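Local coordinates for succinate dehydrogenase subunit A (Mycolicibacterium smegmatis, PDB 7D6V), which probably oxidises succinate to fumarate as the FAD-binding flavoprotein subunit of a membrane-bound succinate:quinone oxidoreductase, at residues C583-G588 and V592-V597. Residues are numbered along the deposited sequence; the frame is centred on the assembly and turned at random.
Sequences CRVSGG and VPDVTV
The carbonyl O of Arg584 takes a hydrogen bond and a CA-H...O contact from neighbouring residues of the other strand. Val595 N donates the hydrogen bond at 2.9 Å, and Asp594 CA lies 3.1 Å from the same oxygen. Arg584 N returns a hydrogen bond to Val595 O, which makes Arg584 and Val595 an antiparallel hydrogen-bonded pair. Farther along, Ser586 N donates to Pro593 O in a nearly straight bond, 173° at the hydrogen. The two strands form a beta hairpin within the region matching the fumarate reductase flavoprotein C-terminal family. Cys583 faces Thr596 and Val585 faces Asp594 as non-hydrogen-bonded pairs. Their side chains share one face of the hairpin, which packs on helices 532-556 and 230-236. On that face Cys583 SG lies 3.8 Å from Thr596 OG1. The two valines nearer the turn cross at about a right angle, with Val585 CG2 3.5 Å from Val592 CG2. In Val592, CG1 is anti to the carbonyl carbon (chi1 -62°). This leaves CG2 between the backbone N and the carbonyl carbon, where it touches both methyls of Val585. Asp594 O accepts a hydrogen bond from Lys552 of helix 532-556. The other face, with Arg584 and Val595, is more open to solvent. Ser586 OG rests against Val595 CG2, and Arg584 NH1 lies 4.3 Å from Val597 CG2. Toward the turn, Gly587 O sits against Pro593 CG and CD.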
loop_
_atom_site.group_PDB
_atom_site.type_symbol
_atom_site.label_atom_id
_atom_site.label_comp_id
_atom_site.label_asym_id
_atom_site.label_seq_id
_atom_site.Cartn_x
_atom_site.Cartn_y
_atom_site.Cartn_z
ATOM N N CYS A 583 -14.952 33.211 -0.956
ATOM C CA CYS A 583 -15.590 33.058 0.349
ATOM C C CYS A 583 -14.713 33.617 1.467
ATOM O O CYS A 583 -13.490 33.455 1.449
ATOM C CB CYS A 583 -15.887 31.584 0.635
ATOM S SG CYS A 583 -16.813 30.730 -0.652
ATOM N N ARG A 584 -15.347 34.257 2.453
ATOM C CA ARG A 584 -14.629 34.829 3.588
ATOM C C ARG A 584 -15.474 34.704 4.849
ATOM O O ARG A 584 -16.684 34.488 4.789
ATOM C CB ARG A 584 -14.269 36.298 3.351
ATOM C CG ARG A 584 -12.907 36.523 2.735
ATOM C CD ARG A 584 -12.785 37.942 2.225
ATOM N NE ARG A 584 -11.834 38.053 1.125
ATOM C CZ ARG A 584 -12.112 38.623 -0.042
ATOM N NH1 ARG A 584 -13.314 39.130 -0.264
ATOM N NH2 ARG A 584 -11.188 38.682 -0.989
ATOM N N VAL A 585 -14.815 34.853 6.003
ATOM C CA VAL A 585 -15.457 34.764 7.312
ATOM C C VAL A 585 -15.933 36.142 7.753
ATOM O O VAL A 585 -15.209 37.135 7.620
ATOM C CB VAL A 585 -14.495 34.158 8.351
ATOM C CG1 VAL A 585 -14.932 34.510 9.757
ATOM C CG2 VAL A 585 -14.432 32.666 8.196
ATOM N N SER A 586 -17.155 36.204 8.290
ATOM C CA SER A 586 -17.728 37.450 8.794
ATOM C C SER A 586 -17.591 37.587 10.308
ATOM O O SER A 586 -16.963 38.536 10.785
ATOM C CB SER A 586 -19.200 37.551 8.379
ATOM O OG SER A 586 -19.309 37.767 6.987
ATOM N N GLY A 587 -18.162 36.672 11.073
ATOM C CA GLY A 587 -17.997 36.697 12.517
ATOM C C GLY A 587 -19.162 36.102 13.293
ATOM O O GLY A 587 -20.323 36.179 12.905
ATOM N N GLY A 588 -18.840 35.540 14.459
ATOM C CA GLY A 588 -19.786 34.835 15.307
ATOM C C GLY A 588 -19.401 33.385 15.532
ATOM O O GLY A 588 -19.577 32.544 14.649
ATOM N N VAL A 592 -18.286 30.109 12.537
ATOM C CA VAL A 592 -18.487 31.448 11.995
ATOM C C VAL A 592 -19.327 31.406 10.723
ATOM O O VAL A 592 -19.371 30.372 10.042
ATOM C CB VAL A 592 -17.132 32.125 11.753
ATOM C CG1 VAL A 592 -16.393 32.279 13.060
ATOM C CG2 VAL A 592 -16.308 31.276 10.828
ATOM N N PRO A 593 -20.028 32.483 10.383
ATOM C CA PRO A 593 -20.719 32.559 9.097
ATOM C C PRO A 593 -19.833 33.156 8.012
ATOM O O PRO A 593 -18.864 33.868 8.278
ATOM C CB PRO A 593 -21.915 33.474 9.393
ATOM C CG PRO A 593 -21.491 34.308 10.540
ATOM C CD PRO A 593 -20.357 33.618 11.256
ATOM N N ASP A 594 -20.190 32.848 6.769
ATOM C CA ASP A 594 -19.389 33.218 5.615
ATOM C C ASP A 594 -20.156 34.153 4.693
ATOM O O ASP A 594 -21.384 34.097 4.598
ATOM C CB ASP A 594 -18.949 31.983 4.830
ATOM C CG ASP A 594 -18.335 30.925 5.713
ATOM O OD1 ASP A 594 -19.084 30.059 6.212
ATOM O OD2 ASP A 594 -17.103 30.958 5.910
ATOM N N VAL A 595 -19.405 35.016 4.018
ATOM C CA VAL A 595 -19.912 35.872 2.956
ATOM C C VAL A 595 -19.151 35.532 1.684
ATOM O O VAL A 595 -17.919 35.421 1.705
ATOM C CB VAL A 595 -19.765 37.365 3.305
ATOM C CG1 VAL A 595 -19.824 38.217 2.053
ATOM C CG2 VAL A 595 -20.852 37.780 4.265
ATOM N N THR A 596 -19.883 35.340 0.591
ATOM C CA THR A 596 -19.300 35.040 -0.707
ATOM C C THR A 596 -19.469 36.245 -1.624
ATOM O O THR A 596 -20.575 36.779 -1.757
ATOM C CB THR A 596 -19.947 33.796 -1.320
ATOM O OG1 THR A 596 -20.050 32.776 -0.322
ATOM C CG2 THR A 596 -19.091 33.263 -2.437
ATOM N N VAL A 597 -18.372 36.668 -2.247
ATOM C CA VAL A 597 -18.318 37.870 -3.066
ATOM C C VAL A 597 -17.909 37.449 -4.478
ATOM O O VAL A 597 -17.546 36.302 -4.722
ATOM C CB VAL A 597 -17.347 38.919 -2.480
ATOM C CG1 VAL A 597 -17.543 40.293 -3.113
ATOM C CG2 VAL A 597 -17.508 39.002 -0.970
#